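Local coordinates for OxsB protein (Bacillus megaterium, PDB 5UL3) that catalyses the oxidative ring contraction of dAMP to an oxetane aldehyde in oxetanocin A biosynthesis, using S-adenosylmethionine, a [4Fe-4S] cluster and cobalamin, at residues K410-H421 with I505-D515. Residues are numbered along the deposited sequence; the frame is centred on the assembly and turned at random.
Sequences KEWNVERLKMWH and IGDMTYEELYD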
loop_
_atom_site.group_PDB
_atom_site.type_symbol
_atom_site.label_atom_id
_atom_site.label_comp_id
_atom_site.label_asym_id
_atom_site.label_seq_id
_atom_site.Cartn_x
_atom_site.Cartn_y
_atom_site.Cartn_z
ATOM N N LYS A 410 -8.221 -27.657 15.557
ATOM C CA LYS A 410 -6.780 -27.741 15.741
ATOM C C LYS A 410 -6.085 -28.067 14.424
ATOM O O LYS A 410 -5.037 -27.490 14.107
ATOM C CB LYS A 410 -6.443 -28.776 16.811
ATOM C CG LYS A 410 -4.952 -28.986 16.991
ATOM C CD LYS A 410 -4.630 -29.689 18.300
ATOM C CE LYS A 410 -3.194 -30.179 18.316
ATOM N NZ LYS A 410 -2.869 -30.910 19.574
ATOM N N GLU A 411 -6.679 -28.953 13.625
ATOM C CA GLU A 411 -6.070 -29.332 12.355
ATOM C C GLU A 411 -5.936 -28.135 11.416
ATOM O O GLU A 411 -4.921 -27.994 10.722
ATOM C CB GLU A 411 -6.887 -30.452 11.710
ATOM C CG GLU A 411 -6.741 -31.817 12.398
ATOM C CD GLU A 411 -7.301 -31.860 13.819
ATOM O OE1 GLU A 411 -8.265 -31.114 14.120
ATOM O OE2 GLU A 411 -6.769 -32.645 14.637
ATOM N N TRP A 412 -6.946 -27.259 11.382
ATOM C CA TRP A 412 -6.864 -26.053 10.558
ATOM C C TRP A 412 -5.734 -25.142 11.035
ATOM O O TRP A 412 -4.990 -24.576 10.219
ATOM C CB TRP A 412 -8.199 -25.306 10.596
ATOM C CG TRP A 412 -8.266 -24.021 9.796
ATOM C CD1 TRP A 412 -8.782 -23.874 8.542
ATOM C CD2 TRP A 412 -7.793 -22.721 10.189
ATOM N NE1 TRP A 412 -8.681 -22.568 8.137
ATOM C CE2 TRP A 412 -8.063 -21.840 9.121
ATOM C CE3 TRP A 412 -7.165 -22.218 11.339
ATOM C CZ2 TRP A 412 -7.755 -20.486 9.174
ATOM C CZ3 TRP A 412 -6.850 -20.861 11.386
ATOM C CH2 TRP A 412 -7.147 -20.014 10.305
ATOM N N ASN A 413 -5.592 -24.995 12.355
ATOM C CA ASN A 413 -4.558 -24.122 12.904
ATOM C C ASN A 413 -3.166 -24.700 12.690
ATOM O O ASN A 413 -2.212 -23.955 12.431
ATOM C CB ASN A 413 -4.806 -23.875 14.395
ATOM C CG ASN A 413 -5.910 -22.859 14.647
ATOM O OD1 ASN A 413 -5.686 -21.661 14.553
ATOM N ND2 ASN A 413 -7.106 -23.335 14.982
ATOM N N VAL A 414 -3.027 -26.023 12.792
ATOM C CA VAL A 414 -1.732 -26.644 12.535
ATOM C C VAL A 414 -1.350 -26.511 11.061
ATOM O O VAL A 414 -0.181 -26.266 10.734
ATOM C CB VAL A 414 -1.728 -28.111 13.009
ATOM C CG1 VAL A 414 -0.418 -28.788 12.611
ATOM C CG2 VAL A 414 -1.898 -28.160 14.532
ATOM N N GLU A 415 -2.317 -26.660 10.154
ATOM C CA GLU A 415 -2.029 -26.434 8.739
ATOM C C GLU A 415 -1.727 -24.964 8.467
ATOM O O GLU A 415 -0.923 -24.648 7.583
ATOM C CB GLU A 415 -3.203 -26.923 7.880
ATOM C CG GLU A 415 -2.954 -26.899 6.367
ATOM C CD GLU A 415 -1.892 -27.897 5.915
ATOM O OE1 GLU A 415 -1.092 -27.550 5.022
ATOM O OE2 GLU A 415 -1.857 -29.026 6.450
ATOM N N ARG A 416 -2.341 -24.057 9.231
ATOM C CA ARG A 416 -2.030 -22.641 9.107
ATOM C C ARG A 416 -0.592 -22.360 9.536
ATOM O O ARG A 416 0.122 -21.593 8.875
ATOM C CB ARG A 416 -3.025 -21.834 9.937
ATOM C CG ARG A 416 -3.139 -20.380 9.572
ATOM C CD ARG A 416 -3.017 -20.167 8.060
ATOM N NE ARG A 416 -4.204 -20.560 7.307
ATOM C CZ ARG A 416 -5.195 -19.731 6.984
ATOM N NH1 ARG A 416 -5.164 -18.465 7.368
ATOM N NH2 ARG A 416 -6.221 -20.165 6.278
ATOM N N LEU A 417 -0.143 -22.984 10.633
ATOM C CA LEU A 417 1.247 -22.814 11.064
ATOM C C LEU A 417 2.213 -23.337 10.007
ATOM O O LEU A 417 3.235 -22.699 9.718
ATOM C CB LEU A 417 1.472 -23.519 12.402
ATOM C CG LEU A 417 2.895 -23.423 12.947
ATOM C CD1 LEU A 417 3.240 -21.974 13.258
ATOM C CD2 LEU A 417 3.022 -24.300 14.193
ATOM N N LYS A 418 1.896 -24.487 9.400
ATOM C CA LYS A 418 2.721 -24.980 8.297
ATOM C C LYS A 418 2.805 -23.961 7.162
ATOM O O LYS A 418 3.887 -23.713 6.614
ATOM C CB LYS A 418 2.170 -26.308 7.776
ATOM C CG LYS A 418 2.881 -26.790 6.516
ATOM C CD LYS A 418 2.382 -28.180 6.064
ATOM C CE LYS A 418 3.128 -28.628 4.804
ATOM N NZ LYS A 418 2.474 -29.795 4.118
ATOM N N MET A 419 1.675 -23.355 6.798
ATOM C CA MET A 419 1.672 -22.351 5.735
ATOM C C MET A 419 2.560 -21.165 6.096
ATOM O O MET A 419 3.357 -20.691 5.273
ATOM C CB MET A 419 0.237 -21.878 5.461
ATOM C CG MET A 419 0.110 -20.892 4.282
ATOM S SD MET A 419 -1.271 -19.750 4.556
ATOM C CE MET A 419 -0.581 -18.785 5.888
ATOM N N TRP A 420 2.429 -20.663 7.325
ATOM C CA TRP A 420 3.278 -19.551 7.740
ATOM C C TRP A 420 4.753 -19.942 7.730
ATOM O O TRP A 420 5.618 -19.113 7.409
ATOM C CB TRP A 420 2.841 -19.063 9.123
ATOM C CG TRP A 420 1.684 -18.116 9.053
ATOM C CD1 TRP A 420 0.339 -18.419 9.188
ATOM C CD2 TRP A 420 1.753 -16.708 8.793
ATOM N NE1 TRP A 420 -0.416 -17.276 9.040
ATOM C CE2 TRP A 420 0.426 -16.214 8.798
ATOM C CE3 TRP A 420 2.810 -15.812 8.560
ATOM C CZ2 TRP A 420 0.133 -14.866 8.587
ATOM C CZ3 TRP A 420 2.510 -14.476 8.343
ATOM C CH2 TRP A 420 1.180 -14.015 8.360
ATOM N N HIS A 421 5.060 -21.194 8.070
ATOM C CA HIS A 421 6.445 -21.650 7.990
ATOM C C HIS A 421 6.943 -21.598 6.556
ATOM O O HIS A 421 8.059 -21.130 6.299
ATOM C CB HIS A 421 6.582 -23.064 8.552
ATOM C CG HIS A 421 7.993 -23.572 8.571
ATOM N ND1 HIS A 421 8.331 -24.844 8.159
ATOM C CD2 HIS A 421 9.151 -22.983 8.958
ATOM C CE1 HIS A 421 9.635 -25.014 8.284
ATOM N NE2 HIS A 421 10.156 -23.904 8.773
ATOM N N ILE A 505 13.140 -25.499 14.582
ATOM C CA ILE A 505 12.137 -26.560 14.518
ATOM C C ILE A 505 12.788 -27.919 14.732
ATOM O O ILE A 505 12.321 -28.733 15.535
ATOM C CB ILE A 505 11.389 -26.510 13.176
ATOM C CG1 ILE A 505 10.511 -25.259 13.105
ATOM C CG2 ILE A 505 10.595 -27.793 12.968
ATOM C CD1 ILE A 505 9.780 -25.106 11.795
ATOM N N GLY A 506 13.873 -28.185 14.010
ATOM C CA GLY A 506 14.570 -29.446 14.153
ATOM C C GLY A 506 13.714 -30.628 13.760
ATOM O O GLY A 506 13.324 -30.763 12.595
ATOM N N ASP A 507 13.401 -31.491 14.722
ATOM C CA ASP A 507 12.597 -32.668 14.434
ATOM C C ASP A 507 11.210 -32.591 15.050
ATOM O O ASP A 507 10.491 -33.596 15.060
ATOM C CB ASP A 507 13.330 -33.929 14.888
ATOM C CG ASP A 507 14.407 -34.348 13.906
ATOM O OD1 ASP A 507 14.066 -34.951 12.866
ATOM O OD2 ASP A 507 15.591 -34.037 14.153
ATOM N N MET A 508 10.811 -31.421 15.545
ATOM C CA MET A 508 9.433 -31.225 15.962
ATOM C C MET A 508 8.499 -31.305 14.763
ATOM O O MET A 508 8.841 -30.884 13.653
ATOM C CB MET A 508 9.262 -29.871 16.642
ATOM C CG MET A 508 10.266 -29.575 17.725
ATOM S SD MET A 508 9.936 -27.951 18.422
ATOM C CE MET A 508 8.394 -28.311 19.218
ATOM N N THR A 509 7.319 -31.861 14.988
ATOM C CA THR A 509 6.262 -31.726 14.007
ATOM C C THR A 509 5.577 -30.374 14.183
ATOM O O THR A 509 5.733 -29.698 15.207
ATOM C CB THR A 509 5.240 -32.848 14.158
ATOM O OG1 THR A 509 4.586 -32.696 15.421
ATOM C CG2 THR A 509 5.920 -34.225 14.094
ATOM N N TYR A 510 4.801 -29.981 13.172
ATOM C CA TYR A 510 4.042 -28.741 13.292
ATOM C C TYR A 510 3.103 -28.789 14.492
ATOM O O TYR A 510 2.990 -27.811 15.242
ATOM C CB TYR A 510 3.275 -28.468 11.999
ATOM C CG TYR A 510 4.176 -28.050 10.860
ATOM C CD1 TYR A 510 4.961 -26.911 10.965
ATOM C CD2 TYR A 510 4.249 -28.795 9.686
ATOM C CE1 TYR A 510 5.800 -26.521 9.936
ATOM C CE2 TYR A 510 5.087 -28.415 8.647
ATOM C CZ TYR A 510 5.857 -27.272 8.779
ATOM O OH TYR A 510 6.688 -26.869 7.764
ATOM N N GLU A 511 2.454 -29.937 14.713
ATOM C CA GLU A 511 1.537 -30.062 15.841
ATOM C C GLU A 511 2.265 -29.928 17.173
ATOM O O GLU A 511 1.734 -29.331 18.118
ATOM C CB GLU A 511 0.791 -31.401 15.760
ATOM C CG GLU A 511 -0.166 -31.643 16.923
ATOM C CD GLU A 511 -1.064 -32.851 16.700
ATOM O OE1 GLU A 511 -0.832 -33.596 15.724
ATOM O OE2 GLU A 511 -2.007 -33.047 17.496
ATOM N N GLU A 512 3.476 -30.480 17.278
ATOM C CA GLU A 512 4.221 -30.347 18.524
ATOM C C GLU A 512 4.608 -28.894 18.774
ATOM O O GLU A 512 4.483 -28.392 19.899
ATOM C CB GLU A 512 5.469 -31.235 18.496
ATOM C CG GLU A 512 5.181 -32.737 18.481
ATOM C CD GLU A 512 6.446 -33.590 18.359
ATOM O OE1 GLU A 512 7.465 -33.100 17.825
ATOM O OE2 GLU A 512 6.419 -34.757 18.806
ATOM N N LEU A 513 5.080 -28.208 17.729
ATOM C CA LEU A 513 5.413 -26.796 17.857
ATOM C C LEU A 513 4.187 -25.987 18.248
ATOM O O LEU A 513 4.243 -25.149 19.156
ATOM C CB LEU A 513 5.998 -26.282 16.541
ATOM C CG LEU A 513 6.289 -24.783 16.515
ATOM C CD1 LEU A 513 7.309 -24.435 17.585
ATOM C CD2 LEU A 513 6.778 -24.368 15.123
ATOM N N TYR A 514 3.070 -26.223 17.555
ATOM C CA TYR A 514 1.816 -25.541 17.869
ATOM C C TYR A 514 1.406 -25.765 19.319
ATOM O O TYR A 514 1.095 -24.810 20.038
ATOM C CB TYR A 514 0.716 -26.026 16.924
ATOM C CG TYR A 514 -0.618 -25.347 17.095
ATOM C CD1 TYR A 514 -0.861 -24.098 16.528
ATOM C CD2 TYR A 514 -1.656 -25.967 17.784
ATOM C CE1 TYR A 514 -2.089 -23.474 16.669
ATOM C CE2 TYR A 514 -2.889 -25.351 17.925
ATOM C CZ TYR A 514 -3.101 -24.110 17.378
ATOM O OH TYR A 514 -4.325 -23.512 17.521
ATOM N N ASP A 515 1.391 -27.024 19.763
ATOM C CA ASP A 515 0.942 -27.318 21.123
ATOM C C ASP A 515 1.841 -26.655 22.159
ATOM O O ASP A 515 1.357 -26.127 23.167
ATOM C CB ASP A 515 0.886 -28.831 21.344
ATOM C CG ASP A 515 -0.308 -29.475 20.672
ATOM O OD1 ASP A 515 -1.326 -28.779 20.470
ATOM O OD2 ASP A 515 -0.232 -30.681 20.355
#
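Helix 410-421 meets the start of helix 510-515 nearly at a right angle, 102° between N-to-C directions, and Val-414 and Glu-511 bring their CA atoms nearest. Both belong to the radical SAM core, whose partial triose phosphate isomerase barrel has parallel strands 393-398 and 432-436 flanking helix 410-426 in sequence. The contact is structural packing away from the annotated sites. A type II' turn from Ile-505 to Met-508 leads to the second helix, where Thr-509 and Glu-512 form a capping box.

Tyr-514 is a knob among Lys-410, Asn-413, Val-414 and Leu-417. Val-414 splits its methyls: CG2 lies 3.9 Å from Tyr-514 CD2, while CG1 faces Tyr-510 CB and the backbone of Glu-511. Leu-417 CD2 touches Tyr-510 O, Leu-513 CD2 and Tyr-514 CB. Leu-417 also packs on Leu-461 of helix 452-464. Asn-413 meets the phenol end of Tyr-514 through CB; its amide OD1 is instead bonded to Glu-405 N.

At one end, the extended chain of Lys-410 carries NZ to two acids one helical turn apart. In one of two conformers of Asp-515, Lys-410 NZ lies 2.8 Å from both Asp-515 OD1 and Asp-515 OD2, and each oxygen accepts through its syn lone pair. A weak bond of 3.1 Å joins Lys-410 NZ to Glu-511 OE2.

At the other end, Lys-418 lays CB over the centre of the Tyr-510 ring, a CH-pi contact 3.8 Å from the centroid. CG of His-421 lies anti to the backbone N (chi1 -177°), which turns the imidazole to the phenol. Ile-505 CD1 sits over one face of that imidazole, offset toward NE2. At the edge of the imidazole, in its plane, His-421 ND1 and Tyr-510 OH share a short hydrogen bond of 2.6 Å, at 161°.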